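Local coordinates for protein putative O-acetylhomoserine (Thiol)-lyase (Campylobacter jejuni, PDB 4OC9) that probably uses pyridoxal phosphate to transfer the aminocarboxypropyl group of O-acetylhomoserine to sulfide or a thiol, at residues D[62-65]-D[66-70]; D[6-9]-D[10-14]; D[168-171]-D[172-176]; D[224-227]-D[228-232]. All coordinates share one frame; numbering follows the deposited sequence.

Contact 1: residues D[62-65]-D[66-70]; sequences SDVL and GQRLA
Helix 60-73 contains this contact in mid-course, where V64 meets R68 and L65 meets L69, each pair one turn apart. Four i to i+4 backbone bonds thread the segment: G66 N to S62 O, Q67 N to D63 O, R68 N to V64 O at 3.0 Å, and L69 N to L65 O at 2.9 Å. V64 and R68 run side by side. V64 turns CG1 anti to its own nitrogen (chi1 176°), which brings that methyl over one face of the guanidinium, displaced toward the rim, with CG1 3.6 Å from R68 NE. The straight arginine chain starts by passing the carbonyl of its partner, R68 CG lying 3.4 Å from V64 O. The side chains of the other pair meet through carbon alone, L65 CD1 reaching L69 CD1 at 3.8 Å; L69 CG also lies 3.3 Å from L65 O. R68 is buried, and its NE donates to G13 O, while Q67 NE2 bonds to N71 OD1. Around the helix, L65 and V64 pack on L282 and L283 of helix 276-309, whereas L69 faces A218 and I220 of strand 217-221 and Q67 touches F77 of strand 77-81.

Contact 2: residues D[6-9]-D[10-14]; sequences KETL and ALHGA
A10 sits where helix 6-9 gives out, and its N bonds to K6 O at 3.1 Å with a bent N-H angle of 135°; a second, weak bond goes to E7 O. Its methyl lies 3.7 Å from that same E7 O, and it also packs on L286 and V72. Next, L11 donates its N to T8 O at 3.0 Å, arriving well above the carbonyl plane rather than on a lone pair. Its side chain folds back along the turn, so that L11 CD1 comes 3.4 Å from E7 O. T8 O is thus shared, because H12 N also bonds to it, at 3.0 Å and from nearly straight ahead of the carbonyl. Two donors on one oxygen end the single-turn helix, which belongs to the N-terminal arm of this fold-type I enzyme, a part that here lies against the second subunit. The H12 imidazole presents its edge to T8 O, in the ring plane, while H12 CD2 meets T8 CG2 at 4.0 Å as the two side chains slant past each other. Beyond them H12 NE2 bonds to E409 of the second subunit, and T8 OG1 to D413 and the N of N410 of the same subunit. A water donates to H12 O at 2.8 Å; its other leg, to L9 O, is unusually short and so doubtful in detail. G13 follows with a positive phi of 125°, at which a CB would press on the preceding carbonyl oxygen, and A14 then settles on Q67 of helix 60-73.

Contact 3: residues D[168-171]-D[172-176]; sequences NQIA and KKHKI
K172 runs across the side chain of N168, the residue one turn before it. Its CB lies 3.4 Å from N168 O, the same oxygen that accepts a short bond of 2.7 Å from K172 N. CG stays beside that carbonyl and begins to pass the amide end of N168; CD and CE then slant over it, with K172 CE 3.7 Å from N168 CG. Because CG stands beside the backbone nitrogen (chi1 -70°), the chain is steered along this route, and a late bend at chi4 turns NZ to G196 O, with D198 a more distant, weak ion pair. On another side of the helix, I170 and H174 point the same way and both rest on I142. I170 O lies at the edge of the H174 ring, in its plane, 3.1 Å from H174 CD2, and I170 CG2 is 4.0 Å from that same H174 CD2. H174 NE2 and K173 NZ both bind the carboxylate of E139. The helix then stops in a Schellman motif: K175 adopts positive phi (64°), I176 N reaches back to A171 O at 3.0 Å, and K175 N makes a weak bond to K172 O. In the beta-alpha-beta crossover from strand 146-152 to strand 177-181, A171 and I176 cover I149 of the former strand, and I176 also touches its T146.

Contact 4: residues D[224-227]-D[228-232]; sequences DLND and LLKNN
The side-chain amide of N226 is the flat group of this contact, and K230 packs against it. Over one face lies the end of the lysine, K230 CE being 4.2 Å from N226 CG and K230 NZ 4.0 Å from N226 ND2. At the edges of the same amide, OD1 accepts from I257 N at the start of helix 257-270, and ND2 donates to L255 O just before it. K230 is fully extended, running alongside N226 in the same direction until its NZ reaches L253 O. In the backbone, L225 O accepts L229 N within its carbonyl plane at 3.2 Å and a weaker, bent bond from L228 N. N226 O takes K230 N at 2.7 Å, almost in line with its own C=O. Among the leucines, L225 CD1 touches L228 CD2 at 4.0 Å, and L225 CG meets L229 CD1 at 4.1 Å. L228 and L229 also lie on V177 of strand 177-181, and L225 and L229 on F258. Within the second segment a further amide ties the chain back to the helix: N232 ND2 donates to L228 O at 2.8 Å and 154°, with that oxygen near the amide plane. N232 ND2 bonds also to K175 O, while OD1 accepts from R234 N. After L229 the chain swings into a type II beta turn, L229 to N232, with N231 at positive phi in its third position: a helix of little more than one turn, halted by a tight turn.

Contacts 1 and 2 form one patch, with helix 60-73 against the N-terminal arm. Contact 1 is buried, with V64, L65 and L69 packing inward and R68 turned to G13 O; contact 2 is partly buried and sends T8 and H12 to the second subunit. Contacts 3 and 4 meet likewise, where the end of helix 164-174 lies against helix 225-229 and its turn. Both are partly buried: contact 3 has exposed lysines round I170, A171 and I176, contact 4 has D224 and D227 exposed beside three buried leucines. Contact 1 is uninterrupted helix; the others are helix ends, closed by a doubly accepting carbonyl, a Schellman motif and a type II turn.

Contact 1: residues D[62-65]-D[66-70]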
# COMPACT_ATOMS: atom_id res chain seq x y z
N SER D 62 7.88 -7.29 -8.61
CA SER D 62 9.09 -6.63 -9.17
C SER D 62 9.68 -7.34 -10.42
O SER D 62 10.30 -6.71 -11.26
CB SER D 62 10.13 -6.35 -8.12
OG SER D 62 10.45 -7.51 -7.40
N ASP D 63 9.44 -8.65 -10.57
CA ASP D 63 9.94 -9.38 -11.75
C ASP D 63 9.23 -8.90 -13.01
O ASP D 63 9.85 -8.76 -14.07
CB ASP D 63 9.75 -10.89 -11.61
CG ASP D 63 10.65 -11.50 -10.55
OD1 ASP D 63 11.60 -10.82 -10.09
OD2 ASP D 63 10.42 -12.67 -10.18
N VAL D 64 7.91 -8.66 -12.90
CA VAL D 64 7.14 -8.19 -14.04
C VAL D 64 7.72 -6.83 -14.48
O VAL D 64 7.95 -6.59 -15.67
CB VAL D 64 5.66 -8.01 -13.74
CG1 VAL D 64 4.95 -7.43 -14.95
CG2 VAL D 64 5.03 -9.33 -13.33
N LEU D 65 8.02 -5.98 -13.50
CA LEU D 65 8.59 -4.66 -13.75
C LEU D 65 9.93 -4.77 -14.47
O LEU D 65 10.19 -4.09 -15.46
CB LEU D 65 8.79 -3.91 -12.43
CG LEU D 65 9.41 -2.51 -12.49
CD1 LEU D 65 8.63 -1.54 -13.39
CD2 LEU D 65 9.52 -1.95 -11.10
N GLY D 66 10.78 -5.64 -13.95
CA GLY D 66 12.12 -5.84 -14.54
C GLY D 66 12.07 -6.25 -15.99
O GLY D 66 12.74 -5.64 -16.85
N GLN D 67 11.25 -7.25 -16.29
CA GLN D 67 11.16 -7.75 -17.64
C GLN D 67 10.52 -6.73 -18.59
O GLN D 67 10.97 -6.56 -19.72
CB GLN D 67 10.44 -9.10 -17.67
CG GLN D 67 10.58 -9.80 -19.01
CD GLN D 67 12.03 -10.14 -19.31
OE1 GLN D 67 12.72 -10.82 -18.51
NE2 GLN D 67 12.49 -9.73 -20.48
N ARG D 68 9.49 -6.05 -18.14
CA ARG D 68 8.88 -5.04 -18.99
C ARG D 68 9.85 -3.91 -19.26
O ARG D 68 9.90 -3.41 -20.39
CB ARG D 68 7.57 -4.48 -18.45
CG ARG D 68 6.41 -5.46 -18.50
CD ARG D 68 5.13 -4.78 -18.06
NE ARG D 68 4.02 -5.73 -18.03
CZ ARG D 68 2.82 -5.47 -17.55
NH1 ARG D 68 2.56 -4.29 -17.02
NH2 ARG D 68 1.88 -6.40 -17.55
N LEU D 69 10.57 -3.46 -18.25
CA LEU D 69 11.56 -2.39 -18.48
C LEU D 69 12.58 -2.85 -19.51
O LEU D 69 13.01 -2.06 -20.36
CB LEU D 69 12.26 -1.97 -17.20
CG LEU D 69 11.49 -1.11 -16.20
CD1 LEU D 69 12.16 -1.12 -14.85
CD2 LEU D 69 11.35 0.29 -16.75
N ALA D 70 12.96 -4.13 -19.44
CA ALA D 70 13.90 -4.67 -20.41
C ALA D 70 13.27 -4.70 -21.81
O ALA D 70 13.93 -4.41 -22.80
CB ALA D 70 14.34 -6.08 -20.01

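Contact 2: residues D[6-9]-D[10-14]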
# COMPACT_ATOMS: atom_id res chain seq x y z
N LYS D 6 6.58 -0.28 -28.40
CA LYS D 6 6.95 0.04 -27.01
C LYS D 6 5.77 0.39 -26.11
O LYS D 6 5.73 -0.05 -24.97
CB LYS D 6 7.96 1.20 -26.94
CG LYS D 6 9.35 0.87 -27.47
CD LYS D 6 10.27 2.08 -27.46
CE LYS D 6 11.65 1.72 -28.00
NZ LYS D 6 12.41 0.64 -27.31
N GLU D 7 4.86 1.18 -26.62
CA GLU D 7 3.72 1.57 -25.83
C GLU D 7 2.96 0.34 -25.39
O GLU D 7 2.48 0.28 -24.27
CB GLU D 7 2.72 2.47 -26.60
CG GLU D 7 3.20 3.79 -27.20
CD GLU D 7 3.99 3.67 -28.50
OE1 GLU D 7 4.20 4.74 -29.12
OE2 GLU D 7 4.38 2.55 -28.93
N THR D 8 2.86 -0.62 -26.30
CA THR D 8 2.13 -1.84 -26.04
C THR D 8 2.84 -2.73 -25.04
O THR D 8 2.19 -3.33 -24.16
CB THR D 8 1.85 -2.60 -27.34
OG1 THR D 8 1.10 -1.78 -28.25
CG2 THR D 8 1.05 -3.88 -27.05
N LEU D 9 4.16 -2.79 -25.16
CA LEU D 9 5.00 -3.60 -24.26
C LEU D 9 5.01 -3.08 -22.82
O LEU D 9 5.31 -3.82 -21.90
CB LEU D 9 6.42 -3.67 -24.76
CG LEU D 9 6.64 -4.33 -26.12
CD1 LEU D 9 8.09 -4.15 -26.59
CD2 LEU D 9 6.26 -5.78 -26.04
N ALA D 10 4.70 -1.80 -22.62
CA ALA D 10 4.66 -1.24 -21.28
C ALA D 10 3.35 -1.65 -20.57
O ALA D 10 3.20 -1.45 -19.37
CB ALA D 10 4.75 0.27 -21.32
N LEU D 11 2.43 -2.20 -21.35
CA LEU D 11 1.08 -2.61 -20.87
C LEU D 11 0.78 -4.11 -20.85
O LEU D 11 -0.09 -4.57 -20.09
CB LEU D 11 0.07 -1.93 -21.79
CG LEU D 11 -0.04 -0.41 -21.65
CD1 LEU D 11 -0.65 0.26 -22.83
CD2 LEU D 11 -0.81 -0.08 -20.38
N HIS D 12 1.46 -4.85 -21.72
CA HIS D 12 1.30 -6.29 -21.87
C HIS D 12 2.64 -6.97 -21.91
O HIS D 12 3.57 -6.49 -22.55
CB HIS D 12 0.62 -6.58 -23.20
CG HIS D 12 -0.73 -5.98 -23.34
ND1 HIS D 12 -1.87 -6.65 -22.97
CD2 HIS D 12 -1.13 -4.77 -23.79
CE1 HIS D 12 -2.92 -5.89 -23.22
NE2 HIS D 12 -2.50 -4.75 -23.71
N GLY D 13 2.74 -8.12 -21.25
CA GLY D 13 4.00 -8.87 -21.23
C GLY D 13 4.52 -9.19 -19.82
O GLY D 13 4.16 -8.55 -18.83
N ALA D 14 5.35 -10.24 -19.75
CA ALA D 14 5.95 -10.69 -18.51
C ALA D 14 4.97 -10.96 -17.37
O ALA D 14 5.38 -10.97 -16.23
CB ALA D 14 7.00 -9.70 -18.07
O HOH W 1 6.31 -6.10 -22.27

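Contact 3: residues D[168-171]-D[172-176]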
# COMPACT_ATOMS: atom_id res chain seq x y z
N ASN D 168 30.69 4.08 -27.65
CA ASN D 168 30.59 2.67 -27.95
C ASN D 168 31.83 2.17 -28.68
O ASN D 168 32.37 1.11 -28.35
CB ASN D 168 29.43 2.41 -28.87
CG ASN D 168 29.23 0.94 -29.10
OD1 ASN D 168 29.23 0.14 -28.15
ND2 ASN D 168 29.01 0.55 -30.36
N GLN D 169 32.27 2.90 -29.70
CA GLN D 169 33.47 2.52 -30.46
C GLN D 169 34.64 2.27 -29.55
O GLN D 169 35.27 1.23 -29.60
CB GLN D 169 33.90 3.58 -31.46
CG GLN D 169 33.08 3.76 -32.74
CD GLN D 169 33.47 5.04 -33.47
OE1 GLN D 169 34.24 5.86 -32.97
NE2 GLN D 169 32.91 5.23 -34.66
N ILE D 170 34.93 3.26 -28.72
CA ILE D 170 36.01 3.19 -27.78
C ILE D 170 35.84 2.04 -26.81
O ILE D 170 36.81 1.31 -26.52
CB ILE D 170 36.12 4.51 -26.98
CG1 ILE D 170 36.49 5.67 -27.95
CG2 ILE D 170 37.18 4.38 -25.90
CD1 ILE D 170 36.55 7.04 -27.31
N ALA D 171 34.63 1.88 -26.29
CA ALA D 171 34.34 0.83 -25.34
C ALA D 171 34.48 -0.55 -25.96
O ALA D 171 35.09 -1.43 -25.36
CB ALA D 171 32.94 1.00 -24.79
N LYS D 172 33.95 -0.73 -27.16
CA LYS D 172 34.05 -2.02 -27.83
C LYS D 172 35.48 -2.39 -28.19
O LYS D 172 35.88 -3.55 -28.11
CB LYS D 172 33.05 -2.19 -29.01
CG LYS D 172 31.61 -2.29 -28.50
CD LYS D 172 30.61 -2.76 -29.56
CE LYS D 172 29.16 -2.78 -29.10
NZ LYS D 172 28.80 -3.42 -27.81
N LYS D 173 36.28 -1.38 -28.52
CA LYS D 173 37.65 -1.61 -28.90
C LYS D 173 38.42 -2.24 -27.73
O LYS D 173 39.07 -3.26 -27.90
CB LYS D 173 38.31 -0.30 -29.30
CG LYS D 173 39.68 -0.48 -29.91
CD LYS D 173 40.37 0.83 -30.20
CE LYS D 173 40.75 1.56 -28.92
NZ LYS D 173 41.45 2.82 -29.28
N HIS D 174 38.33 -1.63 -26.55
CA HIS D 174 39.02 -2.13 -25.37
C HIS D 174 38.30 -3.25 -24.65
O HIS D 174 38.78 -3.73 -23.63
CB HIS D 174 39.23 -1.00 -24.35
CG HIS D 174 40.04 0.15 -24.85
ND1 HIS D 174 41.41 0.20 -24.73
CD2 HIS D 174 39.67 1.30 -25.45
CE1 HIS D 174 41.86 1.34 -25.24
NE2 HIS D 174 40.82 2.03 -25.68
N LYS D 175 37.13 -3.66 -25.15
CA LYS D 175 36.36 -4.75 -24.51
C LYS D 175 35.90 -4.37 -23.10
O LYS D 175 35.96 -5.16 -22.16
CB LYS D 175 37.19 -6.03 -24.49
CG LYS D 175 37.62 -6.38 -25.89
CD LYS D 175 36.61 -7.20 -26.64
CE LYS D 175 36.69 -8.62 -26.10
NZ LYS D 175 35.70 -9.52 -26.74
N ILE D 176 35.45 -3.12 -22.96
CA ILE D 176 34.98 -2.59 -21.70
C ILE D 176 33.45 -2.42 -21.72
O ILE D 176 32.87 -2.00 -22.73
CB ILE D 176 35.61 -1.23 -21.37
CG1 ILE D 176 37.12 -1.37 -21.26
CG2 ILE D 176 35.06 -0.69 -20.05
CD1 ILE D 176 37.85 -0.06 -21.03

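Contact 4: residues D[224-227]-D[228-232]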
# COMPACT_ATOMS: atom_id res chain seq x y z
N ASP D 224 22.81 -10.62 -25.45
CA ASP D 224 24.14 -11.14 -25.74
C ASP D 224 25.28 -10.51 -24.98
O ASP D 224 26.43 -10.64 -25.38
CB ASP D 224 24.39 -11.07 -27.25
CG ASP D 224 23.35 -11.87 -28.05
OD1 ASP D 224 23.00 -13.00 -27.64
OD2 ASP D 224 22.93 -11.39 -29.14
N LEU D 225 25.00 -9.89 -23.84
CA LEU D 225 26.08 -9.30 -23.04
C LEU D 225 27.13 -10.37 -22.58
O LEU D 225 28.29 -10.03 -22.27
CB LEU D 225 25.52 -8.57 -21.82
CG LEU D 225 26.54 -7.90 -20.90
CD1 LEU D 225 27.40 -6.92 -21.67
CD2 LEU D 225 25.82 -7.19 -19.77
N ASN D 226 26.71 -11.64 -22.47
CA ASN D 226 27.62 -12.73 -22.07
C ASN D 226 28.83 -12.76 -23.00
O ASN D 226 29.97 -12.98 -22.54
CB ASN D 226 26.92 -14.09 -22.11
CG ASN D 226 25.92 -14.28 -20.99
OD1 ASN D 226 25.94 -13.57 -19.98
ND2 ASN D 226 25.11 -15.30 -21.12
N ASP D 227 28.58 -12.53 -24.29
CA ASP D 227 29.66 -12.51 -25.31
C ASP D 227 30.81 -11.62 -24.86
O ASP D 227 31.97 -11.95 -25.05
CB ASP D 227 29.13 -12.00 -26.66
CG ASP D 227 28.05 -12.88 -27.25
OD1 ASP D 227 27.75 -13.94 -26.67
OD2 ASP D 227 27.47 -12.52 -28.30
N LEU D 228 30.49 -10.48 -24.26
CA LEU D 228 31.51 -9.53 -23.78
C LEU D 228 32.12 -9.87 -22.42
O LEU D 228 33.27 -9.51 -22.14
CB LEU D 228 30.88 -8.13 -23.69
CG LEU D 228 31.74 -6.96 -23.18
CD1 LEU D 228 33.01 -6.78 -24.02
CD2 LEU D 228 30.94 -5.67 -23.18
N LEU D 229 31.36 -10.53 -21.56
CA LEU D 229 31.85 -10.89 -20.22
C LEU D 229 32.57 -12.23 -20.16
O LEU D 229 33.58 -12.37 -19.47
CB LEU D 229 30.71 -10.87 -19.19
CG LEU D 229 30.10 -9.49 -18.90
CD1 LEU D 229 28.90 -9.61 -17.97
CD2 LEU D 229 31.14 -8.55 -18.30
N LYS D 230 32.02 -13.22 -20.86
CA LYS D 230 32.64 -14.53 -20.88
C LYS D 230 33.96 -14.52 -21.63
O LYS D 230 34.07 -13.91 -22.69
CB LYS D 230 31.69 -15.58 -21.48
CG LYS D 230 30.52 -15.97 -20.59
CD LYS D 230 29.66 -16.99 -21.30
CE LYS D 230 28.53 -17.48 -20.42
NZ LYS D 230 27.59 -18.40 -21.09
N ASN D 231 34.95 -15.21 -21.08
CA ASN D 231 36.29 -15.31 -21.69
C ASN D 231 36.91 -13.96 -21.97
O ASN D 231 37.51 -13.76 -23.01
CB ASN D 231 36.22 -16.13 -22.98
CG ASN D 231 35.69 -17.52 -22.75
OD1 ASN D 231 35.87 -18.11 -21.68
ND2 ASN D 231 35.07 -18.08 -23.78
N ASN D 232 36.77 -13.04 -21.03
CA ASN D 232 37.32 -11.72 -21.16
C ASN D 232 38.16 -11.51 -19.92
O ASN D 232 37.64 -11.46 -18.80
CB ASN D 232 36.20 -10.69 -21.34
CG ASN D 232 36.71 -9.26 -21.44
OD1 ASN D 232 37.80 -8.94 -21.01
ND2 ASN D 232 35.87 -8.39 -21.96